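Local coordinates for protein glucose-1-phosphate thymidylyltransferase (Bacillus anthracis, PDB 4ECM) that catalyses the transfer of a thymidylyl group from dTTP to glucose 1-phosphate, giving dTDP-glucose and pyrophosphate on the route to dTDP-L-rhamnose, at residues 216-219 with 220-223; 224-228 with 229-233; 50-54 with 55-59; 61-64 with 65-69; 36-39 with 40-44. One frame throughout, in Å; residues are numbered along the deposited sequence. Where two conformers were deposited one is given.

Interaction 1 of 5, residues 216-219 with 220-223; sequences ELEI and TDIN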
# COMPACT_ATOMS: atom_id res chain seq x y z
N GLU A 216 10.90 24.38 13.39
CA GLU A 216 9.49 24.07 13.63
C GLU A 216 8.68 25.22 14.24
O GLU A 216 9.20 26.11 14.93
CB GLU A 216 9.35 22.83 14.54
CG GLU A 216 9.97 21.52 13.97
CD GLU A 216 9.72 20.30 14.87
OE1 GLU A 216 8.85 20.38 15.76
OE2 GLU A 216 10.40 19.26 14.68
N LEU A 217 7.38 25.18 13.95
CA LEU A 217 6.41 26.11 14.51
C LEU A 217 6.09 25.47 15.84
O LEU A 217 5.58 24.32 15.87
CB LEU A 217 5.17 26.20 13.59
CG LEU A 217 5.30 26.99 12.26
CD1 LEU A 217 6.58 26.66 11.48
CD2 LEU A 217 4.06 26.81 11.38
N GLU A 218 6.38 26.17 16.95
CA GLU A 218 6.23 25.56 18.30
C GLU A 218 4.89 25.74 19.01
O GLU A 218 4.41 26.86 19.16
CB GLU A 218 7.34 26.05 19.22
CG GLU A 218 8.77 25.73 18.77
CD GLU A 218 9.15 24.26 18.88
OE1 GLU A 218 8.32 23.44 19.35
OE2 GLU A 218 10.29 23.91 18.50
N ILE A 219 4.31 24.64 19.49
CA ILE A 219 3.04 24.69 20.21
C ILE A 219 3.21 25.51 21.51
O ILE A 219 2.27 26.18 21.96
CB ILE A 219 2.45 23.28 20.52
CG1 ILE A 219 0.95 23.37 20.79
CG2 ILE A 219 3.15 22.63 21.69
CD1 ILE A 219 0.12 23.84 19.57
N THR A 220 4.41 25.46 22.10
CA THR A 220 4.68 26.25 23.31
C THR A 220 4.48 27.77 23.05
O THR A 220 3.94 28.49 23.90
CB THR A 220 6.07 25.94 23.88
OG1 THR A 220 6.07 24.62 24.45
CG2 THR A 220 6.45 26.95 24.97
N ASP A 221 4.86 28.24 21.87
CA ASP A 221 4.65 29.66 21.51
C ASP A 221 3.17 30.03 21.53
O ASP A 221 2.79 31.12 21.99
CB ASP A 221 5.26 29.98 20.15
CG ASP A 221 6.76 29.79 20.13
OD1 ASP A 221 7.40 29.85 21.21
OD2 ASP A 221 7.31 29.58 19.03
N ILE A 222 2.34 29.12 21.04
CA ILE A 222 0.90 29.31 21.03
C ILE A 222 0.37 29.37 22.47
O ILE A 222 -0.43 30.24 22.82
CB ILE A 222 0.19 28.17 20.29
CG1 ILE A 222 0.45 28.28 18.79
CG2 ILE A 222 -1.32 28.19 20.57
CD1 ILE A 222 -0.03 27.03 18.02
N ASN A 223 0.82 28.43 23.29
CA ASN A 223 0.38 28.40 24.69
C ASN A 223 0.81 29.68 25.43
O ASN A 223 0.03 30.23 26.21
CB ASN A 223 0.84 27.11 25.36
CG ASN A 223 0.19 25.89 24.72
OD1 ASN A 223 -0.93 25.99 24.22
ND2 ASN A 223 0.88 24.74 24.72
O HOH W 1 6.48 23.49 21.43
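I219, the residue most deeply covered here, meets I222 and N223 in the first turn of helix 219-228. With CG1 swung opposite its backbone N (chi1 -159°), the chain presents its terminal methyl to the next isoleucine, and I219 CD1 lies 3.5 Å from I222 CD1. I219 and I222 pack on Y198 of strand 190-198 and on helix 110-115. On the main chain, I219 O accepts N223 N at 3.0 Å, the first regular helical bond of this stretch. N223 turns its OD1 to the hydroxyl of Y198.

E218 holds the N-cap position just before the helix. Its O accepts a weak, bent bond from D221 N (3.1 Å), and the side chain adds an indirect cap. A bend at chi2 (-71°) leads the carboxylate round so that E218 OE1 accepts a hydrogen bond from a water at 2.8 Å. That same water accepts T220 N at 2.9 Å. S212 and R214 hold E218 OE2 from the preceding loop. The D221 carboxylate lies across the E218 side chain, touching its aliphatic part, with D221 OD2 3.5 Å from E218 CB.

T220, third of the well-covered residues, touches the bound dTDP-glucose and its hydroxyl bonds to E181, tying the helix start to the sugar nucleotide pocket. Amides at the start of a helix lack carbonyls of an earlier turn, and here a backbone oxygen and a carboxylate-bound water serve two of them. The negative charges of E218 and D221 probably also suit the positive end of the helix dipole.

Interaction 2 of 5, residues 224-228 with 229-233; sequences NWYLK and RGVLT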
# COMPACT_ATOMS: atom_id res chain seq x y z
N ASN A 224 2.01 30.18 25.15
CA ASN A 224 2.48 31.43 25.76
C ASN A 224 1.68 32.66 25.27
O ASN A 224 1.47 33.61 26.02
CB ASN A 224 3.99 31.63 25.56
CG ASN A 224 4.85 30.83 26.55
OD1 ASN A 224 4.47 30.68 27.71
ND2 ASN A 224 6.01 30.35 26.10
N TRP A 225 1.23 32.65 24.01
CA TRP A 225 0.42 33.74 23.44
C TRP A 225 -0.88 33.84 24.23
O TRP A 225 -1.25 34.92 24.69
CB TRP A 225 0.16 33.52 21.93
CG TRP A 225 -0.81 34.49 21.30
CD1 TRP A 225 -0.58 35.81 21.02
CD2 TRP A 225 -2.15 34.21 20.85
NE1 TRP A 225 -1.70 36.37 20.45
CE2 TRP A 225 -2.68 35.41 20.32
CE3 TRP A 225 -2.96 33.05 20.84
CZ2 TRP A 225 -3.98 35.50 19.78
CZ3 TRP A 225 -4.26 33.14 20.31
CH2 TRP A 225 -4.75 34.36 19.80
N TYR A 226 -1.56 32.72 24.40
CA TYR A 226 -2.78 32.70 25.22
C TYR A 226 -2.50 33.12 26.66
O TYR A 226 -3.31 33.81 27.28
CB TYR A 226 -3.40 31.32 25.25
CG TYR A 226 -4.27 30.93 24.07
CD1 TYR A 226 -5.58 31.41 23.96
CD2 TYR A 226 -3.83 30.01 23.14
CE1 TYR A 226 -6.40 31.01 22.93
CE2 TYR A 226 -4.66 29.59 22.10
CZ TYR A 226 -5.94 30.09 21.99
OH TYR A 226 -6.76 29.66 20.97
N LEU A 227 -1.35 32.68 27.19
CA LEU A 227 -0.94 33.00 28.56
C LEU A 227 -0.77 34.52 28.75
O LEU A 227 -1.34 35.09 29.67
CB LEU A 227 0.35 32.26 28.93
CG LEU A 227 0.92 32.52 30.33
CD1 LEU A 227 -0.12 32.22 31.41
CD2 LEU A 227 2.18 31.69 30.52
N LYS A 228 -0.00 35.16 27.87
CA LYS A 228 0.19 36.62 27.93
C LYS A 228 -1.13 37.36 27.79
O LYS A 228 -1.26 38.47 28.28
CB LYS A 228 1.13 37.12 26.84
CG LYS A 228 2.57 36.70 27.01
CD LYS A 228 3.46 37.45 26.03
CE LYS A 228 4.93 37.11 26.21
NZ LYS A 228 5.81 38.02 25.39
N ARG A 229 -2.10 36.77 27.10
CA ARG A 229 -3.40 37.41 26.98
C ARG A 229 -4.24 37.19 28.24
O ARG A 229 -5.32 37.74 28.37
CB ARG A 229 -4.13 36.94 25.72
CG ARG A 229 -3.51 37.43 24.40
CD ARG A 229 -4.28 36.93 23.14
NE ARG A 229 -5.72 37.21 23.27
CZ ARG A 229 -6.70 36.31 23.23
NH1 ARG A 229 -7.96 36.71 23.41
NH2 ARG A 229 -6.47 35.02 22.98
N GLY A 230 -3.73 36.39 29.18
CA GLY A 230 -4.43 36.17 30.45
C GLY A 230 -5.65 35.26 30.35
O GLY A 230 -6.50 35.28 31.24
N VAL A 231 -5.72 34.45 29.29
CA VAL A 231 -6.87 33.55 29.11
C VAL A 231 -6.49 32.04 29.03
O VAL A 231 -7.28 31.21 28.56
CB VAL A 231 -7.72 33.99 27.90
CG1 VAL A 231 -8.30 35.43 28.16
CG2 VAL A 231 -6.89 33.96 26.61
N LEU A 232 -5.29 31.71 29.49
CA LEU A 232 -4.82 30.33 29.56
C LEU A 232 -5.08 29.76 30.97
O LEU A 232 -4.69 30.39 31.95
CB LEU A 232 -3.33 30.24 29.28
CG LEU A 232 -2.77 28.80 29.37
CD1 LEU A 232 -3.37 27.94 28.27
CD2 LEU A 232 -1.24 28.77 29.29
N THR A 233 -5.73 28.60 31.07
CA THR A 233 -5.94 27.93 32.35
C THR A 233 -5.21 26.60 32.30
O THR A 233 -4.78 26.16 31.24
CB THR A 233 -7.44 27.67 32.68
OG1 THR A 233 -8.02 26.78 31.71
CG2 THR A 233 -8.25 29.01 32.76
O HOH W 2 -3.37 33.40 31.22
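R229 folds back alongside W225 and Y226, all three side chains running the same way from the end of helix 219-228. Its first torsion and the extended chi2 (180°) carry R229 CD over one face of W225, 3.6 Å from CE2, in a CH-pi contact. The bend at chi3 (51°) then sets the direction of the guanidinium, which makes an off-centre cation-pi contact, R229 CZ lying 4.8 Å from the centroid of the six-membered ring, with the two planes 36° apart. R229 NH2 also approaches Y226 CD1 obliquely at 3.8 Å, and W225 CZ3 stands over the centre of the tyrosine ring. V231 CG2 comes to the edge of that ring, in its plane, 3.9 Å from Y226 CD1.

On the main chain the helix closes in a Schellman motif. G230 N bonds to L227 O at 2.8 Å, and the positive phi of G230 then turns the chain so that V231 N reaches Y226 O at 3.2 Å. L227 O also receives a water, which in turn accepts L232 N; L232 CD2 packs on L227 CB at 3.9 Å.

The arginine's NH1 forms a salt bridge with E151, W225 stacks on Y205 and the Y226 hydroxyl bonds to D199. Beyond the turn, L232 lies on A153 and V155, and the chain runs into strand 232-236, parallel to strand 153-159 of the central sheet.

Interaction 3 of 5, residues 50-54 with 55-59; sequences LPVGR and YPMIY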
# COMPACT_ATOMS: atom_id res chain seq x y z
N LEU A 50 1.60 1.68 15.48
CA LEU A 50 2.32 0.65 16.24
C LEU A 50 1.49 0.26 17.47
O LEU A 50 0.71 1.05 18.00
CB LEU A 50 3.69 1.16 16.69
CG LEU A 50 4.70 1.52 15.59
CD1 LEU A 50 6.02 1.99 16.22
CD2 LEU A 50 4.94 0.33 14.65
N PRO A 51 1.66 -0.97 17.93
CA PRO A 51 0.88 -1.39 19.09
C PRO A 51 1.20 -0.65 20.39
O PRO A 51 2.38 -0.36 20.67
CB PRO A 51 1.30 -2.86 19.27
CG PRO A 51 1.85 -3.27 17.99
CD PRO A 51 2.44 -2.07 17.36
N VAL A 52 0.14 -0.35 21.13
CA VAL A 52 0.21 0.16 22.50
C VAL A 52 -0.86 -0.67 23.23
O VAL A 52 -2.06 -0.35 23.20
CB VAL A 52 -0.05 1.65 22.60
CG1 VAL A 52 -0.18 2.05 24.08
CG2 VAL A 52 1.11 2.45 21.90
N GLY A 53 -0.43 -1.75 23.87
CA GLY A 53 -1.38 -2.66 24.48
C GLY A 53 -1.91 -3.50 23.33
O GLY A 53 -1.16 -3.90 22.44
N ARG A 54 -3.22 -3.75 23.33
CA ARG A 54 -3.83 -4.58 22.30
C ARG A 54 -4.47 -3.77 21.17
O ARG A 54 -5.24 -4.31 20.39
CB ARG A 54 -4.82 -5.61 22.91
CG ARG A 54 -6.05 -5.03 23.60
CD ARG A 54 -6.89 -6.11 24.37
NE ARG A 54 -6.10 -6.91 25.32
CZ ARG A 54 -5.96 -8.24 25.29
NH1 ARG A 54 -6.62 -8.99 24.41
NH2 ARG A 54 -5.19 -8.84 26.20
N TYR A 55 -4.11 -2.49 21.05
CA TYR A 55 -4.62 -1.64 20.00
C TYR A 55 -3.49 -0.85 19.37
O TYR A 55 -2.45 -0.64 19.99
CB TYR A 55 -5.66 -0.66 20.54
CG TYR A 55 -6.80 -1.33 21.27
CD1 TYR A 55 -7.81 -1.97 20.57
CD2 TYR A 55 -6.84 -1.35 22.65
CE1 TYR A 55 -8.84 -2.60 21.22
CE2 TYR A 55 -7.86 -1.97 23.30
CZ TYR A 55 -8.87 -2.59 22.59
OH TYR A 55 -9.91 -3.22 23.26
N PRO A 56 -3.68 -0.41 18.12
CA PRO A 56 -2.74 0.52 17.51
C PRO A 56 -2.75 1.80 18.32
O PRO A 56 -3.80 2.19 18.82
CB PRO A 56 -3.33 0.79 16.14
CG PRO A 56 -4.30 -0.24 15.90
CD PRO A 56 -4.75 -0.80 17.20
N MET A 57 -1.60 2.43 18.46
CA MET A 57 -1.46 3.63 19.27
C MET A 57 -2.57 4.67 19.06
O MET A 57 -3.08 5.22 20.02
CB MET A 57 -0.10 4.27 18.97
CG MET A 57 0.25 5.52 19.78
SD MET A 57 1.84 6.25 19.28
CE MET A 57 3.00 4.85 19.43
N ILE A 58 -2.94 4.91 17.81
CA ILE A 58 -3.92 5.97 17.50
C ILE A 58 -5.32 5.70 18.03
O ILE A 58 -6.09 6.64 18.24
CB ILE A 58 -3.91 6.31 15.98
CG1 ILE A 58 -4.56 7.68 15.72
CG2 ILE A 58 -4.54 5.20 15.15
CD1 ILE A 58 -4.36 8.15 14.32
N TYR A 59 -5.67 4.43 18.26
CA TYR A 59 -6.99 4.09 18.79
C TYR A 59 -7.23 4.74 20.15
O TYR A 59 -8.35 5.07 20.48
CB TYR A 59 -7.19 2.58 18.95
CG TYR A 59 -7.68 1.83 17.73
CD1 TYR A 59 -7.37 2.25 16.44
CD2 TYR A 59 -8.37 0.62 17.88
CE1 TYR A 59 -7.80 1.52 15.33
CE2 TYR A 59 -8.79 -0.11 16.77
CZ TYR A 59 -8.50 0.35 15.50
OH TYR A 59 -8.92 -0.36 14.41
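V52 and M57 form the closely packed side of a tiny hairpin, V52 CG2 lying 3.7 Å from M57 CB. The methionine chain runs out trans at chi1 (-178°) and then bends at chi3, which brings M57 CE back to within 3.9 Å of the same methyl. L250 of helix 247-256 packs on both side chains.

Two backbone bonds join the arms. V52 N bonds to Y55 O at 2.8 Å, and M57 N bonds to L50 O at 2.7 Å. Between them P51 and P56 face each other as an antiparallel non-hydrogen-bonded pair, their rings diverging. Each alpha carbon instead leans on a carbonyl of the other arm, P56 CA being 3.5 Å from L50 O and P51 CA making the matching contact with Y55 O. G53, at positive phi, helps make the type II' turn from V52 to Y55.

Y55 and P51 are buried as well: the Y55 hydroxyl bonds to F262 N, its side chain packs on P40 of the second subunit, and P51 meets P51 of that subunit. Looseness is confined to R54, which is partly exposed. R54 CG lies over one face of the Y55 ring, 3.6 Å from CE2, but this CH-pi contact rests on one of two modelled conformers and is uncertain.

Placing the prolines at a non-hydrogen-bonded pair means that their missing N-H groups cost the hairpin no rung. Two short backbone bonds thus carry its polar pairing, while the outward backbone groups are used by N254 (P51 O and G53 N) and H60 (V52 O), beside the apolar packing on L250.

Interaction 4 of 5, residues 61-64 with 65-69; sequences AVYK and LKQCD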
# COMPACT_ATOMS: atom_id res chain seq x y z
N ALA A 61 -6.30 7.70 21.27
CA ALA A 61 -6.71 9.08 21.11
C ALA A 61 -8.16 9.17 20.63
O ALA A 61 -8.95 10.01 21.11
CB ALA A 61 -5.78 9.79 20.15
N VAL A 62 -8.52 8.28 19.71
CA VAL A 62 -9.88 8.22 19.20
C VAL A 62 -10.86 7.91 20.35
O VAL A 62 -11.86 8.60 20.52
CB VAL A 62 -10.02 7.16 18.08
CG1 VAL A 62 -11.48 6.97 17.66
CG2 VAL A 62 -9.12 7.53 16.85
N TYR A 63 -10.54 6.91 21.17
CA TYR A 63 -11.40 6.52 22.27
C TYR A 63 -11.52 7.66 23.30
O TYR A 63 -12.60 7.89 23.84
CB TYR A 63 -10.89 5.24 22.94
CG TYR A 63 -11.88 4.58 23.90
CD1 TYR A 63 -12.86 3.71 23.41
CD2 TYR A 63 -11.82 4.80 25.27
CE1 TYR A 63 -13.76 3.10 24.26
CE2 TYR A 63 -12.72 4.19 26.14
CZ TYR A 63 -13.69 3.34 25.62
OH TYR A 63 -14.59 2.71 26.45
N LYS A 64 -10.41 8.37 23.58
CA LYS A 64 -10.46 9.49 24.52
C LYS A 64 -11.48 10.53 24.08
O LYS A 64 -12.26 11.04 24.89
CB LYS A 64 -9.10 10.19 24.65
CG LYS A 64 -8.05 9.44 25.40
CD LYS A 64 -8.40 9.24 26.88
CE LYS A 64 -7.30 8.44 27.56
NZ LYS A 64 -7.67 7.97 28.89
N LEU A 65 -11.46 10.87 22.80
CA LEU A 65 -12.38 11.86 22.25
C LEU A 65 -13.81 11.32 22.23
O LEU A 65 -14.76 11.98 22.66
CB LEU A 65 -11.92 12.31 20.86
CG LEU A 65 -10.61 13.09 20.82
CD1 LEU A 65 -10.03 13.17 19.41
CD2 LEU A 65 -10.78 14.50 21.44
N LYS A 66 -13.97 10.09 21.77
CA LYS A 66 -15.30 9.51 21.71
C LYS A 66 -15.97 9.49 23.10
O LYS A 66 -17.14 9.82 23.22
CB LYS A 66 -15.27 8.08 21.20
CG LYS A 66 -16.67 7.50 21.06
CD LYS A 66 -16.64 6.03 20.82
CE LYS A 66 -18.05 5.47 20.65
NZ LYS A 66 -18.01 3.99 20.46
N GLN A 67 -15.21 9.10 24.12
CA GLN A 67 -15.72 9.06 25.49
C GLN A 67 -16.24 10.40 25.96
O GLN A 67 -17.08 10.44 26.86
CB GLN A 67 -14.66 8.54 26.46
CG GLN A 67 -14.40 7.04 26.36
CD GLN A 67 -15.65 6.19 26.63
OE1 GLN A 67 -16.45 5.91 25.72
NE2 GLN A 67 -15.79 5.74 27.88
N CYS A 68 -15.74 11.48 25.37
CA CYS A 68 -16.20 12.80 25.72
C CYS A 68 -17.32 13.29 24.75
O CYS A 68 -17.69 14.46 24.74
CB CYS A 68 -15.03 13.76 25.67
SG CYS A 68 -15.39 15.18 26.63
N ASP A 69 -17.85 12.38 23.94
CA ASP A 69 -18.90 12.72 22.96
C ASP A 69 -18.37 13.70 21.89
O ASP A 69 -19.13 14.48 21.33
CB ASP A 69 -20.19 13.23 23.63
CG ASP A 69 -20.85 12.17 24.49
OD1 ASP A 69 -21.30 12.48 25.62
OD2 ASP A 69 -20.88 11.00 24.04
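Across the last turns of helix 57-67, Y63 and Q67 stack one turn apart, the amide of Q67 lying nearly flat against the phenol with the two planes 20° apart. Q67 bends at chi2 (-60°) and folds back beside the ring. Q67 CG approaches Y63 CE2 closely, at 3.3 Å, from an oblique direction, and Q67 CD lies 3.6 Å from Y63 CZ. Because Q67 is exposed and touches a crystal neighbour, the lattice may influence its pose. Elsewhere the tyrosine ring stacks on F262 and meets F266 edge to face.

Regular helical bonds join each residue to the one four back: L65 N to A61 O, K66 N to V62 O, and Q67 N to Y63 O, the last at 2.9 Å. On the buried flank L65 and A61 pack on I29 and I129 of the central sheet. K64 departs toward F135, whose ring it meets in a cation-pi contact, while its NZ bonds to the carbonyls of F135 and D137.

The helix then ends with D69 at positive phi: D69 N bonds to K66 O at 2.8 Å, and I70 N turns back to L65 O, the paired bonds of a Schellman motif.

Interaction 5 of 5, residues 36-39 with 40-44; sequences SRLY and PITKV. With POP (pyrophosphate 2-), chain C; DAU (2'deoxy-thymidine-5'-diphospho-alpha-D-glucose), chain B.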
# COMPACT_ATOMS: atom_id res chain seq x y z
N SER A 36 11.53 9.09 13.05
CA SER A 36 12.96 8.80 12.97
C SER A 36 13.53 8.22 14.26
O SER A 36 14.36 7.31 14.20
CB SER A 36 13.77 10.04 12.55
OG SER A 36 13.67 11.08 13.51
N ARG A 37 13.10 8.72 15.41
CA ARG A 37 13.59 8.18 16.69
C ARG A 37 13.35 6.68 16.87
O ARG A 37 14.12 6.01 17.53
CB ARG A 37 12.98 8.93 17.88
CG ARG A 37 13.71 10.20 18.27
CD ARG A 37 12.97 10.95 19.36
NE ARG A 37 11.75 11.55 18.83
CZ ARG A 37 10.80 12.14 19.56
NH1 ARG A 37 10.91 12.21 20.89
NH2 ARG A 37 9.73 12.65 18.95
N LEU A 38 12.27 6.17 16.29
CA LEU A 38 11.93 4.76 16.39
C LEU A 38 12.44 3.91 15.22
O LEU A 38 12.20 2.71 15.18
CB LEU A 38 10.42 4.60 16.52
CG LEU A 38 9.79 5.22 17.77
CD1 LEU A 38 8.26 5.11 17.72
CD2 LEU A 38 10.34 4.56 19.02
N TYR A 39 13.15 4.51 14.27
CA TYR A 39 13.62 3.77 13.10
C TYR A 39 14.50 2.59 13.57
O TYR A 39 15.30 2.75 14.48
CB TYR A 39 14.37 4.71 12.14
CG TYR A 39 14.60 4.14 10.76
CD1 TYR A 39 13.66 4.33 9.73
CD2 TYR A 39 15.75 3.40 10.47
CE1 TYR A 39 13.87 3.79 8.46
CE2 TYR A 39 15.98 2.87 9.21
CZ TYR A 39 15.05 3.06 8.21
OH TYR A 39 15.30 2.52 6.96
N PRO A 40 14.37 1.41 12.94
CA PRO A 40 13.56 0.98 11.80
C PRO A 40 12.15 0.43 12.04
O PRO A 40 11.50 0.04 11.07
CB PRO A 40 14.42 -0.14 11.21
CG PRO A 40 15.02 -0.78 12.38
CD PRO A 40 15.25 0.31 13.40
N ILE A 41 11.63 0.38 13.26
CA ILE A 41 10.28 -0.18 13.43
C ILE A 41 9.23 0.70 12.77
O ILE A 41 8.08 0.28 12.64
CB ILE A 41 9.90 -0.49 14.91
CG1 ILE A 41 9.88 0.78 15.78
CG2 ILE A 41 10.84 -1.52 15.51
CD1 ILE A 41 9.39 0.55 17.23
N THR A 42 9.65 1.91 12.36
CA THR A 42 8.78 2.88 11.67
C THR A 42 9.19 3.08 10.21
O THR A 42 8.79 4.05 9.57
CB THR A 42 8.78 4.28 12.39
OG1 THR A 42 10.13 4.68 12.65
CG2 THR A 42 7.97 4.24 13.71
N LYS A 43 9.98 2.16 9.68
CA LYS A 43 10.46 2.24 8.29
C LYS A 43 9.32 2.22 7.30
O LYS A 43 9.31 2.97 6.33
CB LYS A 43 11.38 1.05 8.00
CG LYS A 43 11.96 0.97 6.58
CD LYS A 43 13.03 -0.15 6.51
CE LYS A 43 13.67 -0.33 5.14
NZ LYS A 43 14.67 -1.47 5.15
N VAL A 44 8.36 1.34 7.55
CA VAL A 44 7.23 1.17 6.67
C VAL A 44 5.92 1.72 7.23
O VAL A 44 5.15 2.35 6.51
CB VAL A 44 7.00 -0.34 6.39
CG1 VAL A 44 5.70 -0.57 5.61
CG2 VAL A 44 8.22 -0.95 5.66
P1 POP C . 10.46 11.66 15.31
O1 POP C . 11.33 12.16 14.18
O2 POP C . 10.94 10.33 15.82
O3 POP C . 10.54 12.68 16.42
O POP C . 8.94 11.52 14.76
P2 POP C . 7.67 12.15 15.54
O4 POP C . 7.75 11.77 17.00
O5 POP C . 6.40 11.59 14.96
O6 POP C . 7.66 13.67 15.43
O6 DAU B . 4.68 14.73 24.43
C6 DAU B . 4.49 16.02 25.01
C5 DAU B . 5.40 17.03 24.32
O5 DAU B . 5.10 16.98 22.93
C4 DAU B . 5.19 18.45 24.87
O4 DAU B . 5.56 18.52 26.24
C3 DAU B . 5.99 19.49 24.10
O3 DAU B . 5.65 20.80 24.59
C2 DAU B . 5.65 19.35 22.61
O2 DAU B . 6.45 20.24 21.81
C1 DAU B . 5.84 17.92 22.13
O1 DAU B . 7.22 17.60 22.16
P2 DAU B . 7.82 16.42 21.24
O3P DAU B . 7.48 15.07 21.82
O4P DAU B . 9.25 16.79 20.94
OPP DAU B . 6.94 16.56 19.89
P DAU B . 7.13 15.58 18.64
O1P DAU B . 7.54 14.21 19.13
O2P DAU B . 7.94 16.29 17.62
O5' DAU B . 5.62 15.43 18.08
C5' DAU B . 4.68 14.70 18.83
C4' DAU B . 3.44 14.27 18.04
O4' DAU B . 2.92 15.29 17.18
C3' DAU B . 3.66 13.03 17.21
O3' DAU B . 2.63 12.12 17.61
C2' DAU B . 3.48 13.45 15.77
C1' DAU B . 2.77 14.79 15.87
N11 DAU B . 3.33 15.88 15.03
C61 DAU B . 4.68 16.24 15.23
C51 DAU B . 5.36 16.99 14.28
C5A DAU B . 6.77 17.46 14.55
C21 DAU B . 2.75 16.11 13.77
O21 DAU B . 1.49 15.70 13.56
N31 DAU B . 3.38 16.84 12.82
C41 DAU B . 4.65 17.29 13.01
O41 DAU B . 5.27 18.00 12.05
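In the glycine-rich, phosphate-binding loop that follows strand 25-30, L38 packs back on I41 and T42. L38 CB touches T42 CG2 at 3.7 Å, and L38 O accepts a weak bond from I41 N. The T42 hydroxyl is held by G35 O, drawing this turn against the phosphate-binding residues.

Y39 precedes a cis peptide bond to P40, which folds the proline under its ring: P40 CA lies over one face, 3.7 Å from the ring centroid, in a CH-pi contact. The phenol slants across the extended chain of K43, with Y39 OH 3.5 Å from K43 CD. The lysine's NZ bonds to F88 O of the second subunit.

S36 and R37 face the ligands. S36 OG donates to the pyrophosphate's O1 at 2.7 Å, and R37 N donates to its O2 at 2.7 Å. The R37 guanidinium meets the phosphates at its edge: NH2 bonds to pyrophosphate O3 at 2.7 Å and equally closely to O1P of dTDP-glucose, and NE adds a second bond to O3. Bridging both products in this way is consistent with a role in offsetting phosphate charge. K47 and G35 also bind the pyrophosphate, and the run from G32 to T42, GGTGSRLYPIT, matches the signature loop of sugar-phosphate nucleotidylyltransferases.

In the fold
Interactions 1, 3 and 5 are buried contacts, 3 and 5 partly by the second subunit; interaction 4 is partly buried and interaction 2 lies at the surface. Interactions 1 and 2 share helix 219-228, at its capped start and glycine-closed end, and touch through N223 O and L232 CD2. Interactions 3 and 4 share helix 57-67, at its hairpin entrance and far end. L50 of interaction 3 packs on L38, I41 and T42 of interaction 5. Chemistry follows place: charge and hydrogen bonds to phosphate in 36-44, a water-assisted cap in 216-223, cation-pi and CH-pi contacts on a tryptophan in 224-233, backbone pairing with apolar contacts in 50-59, and ring-amide stacking in 61-69.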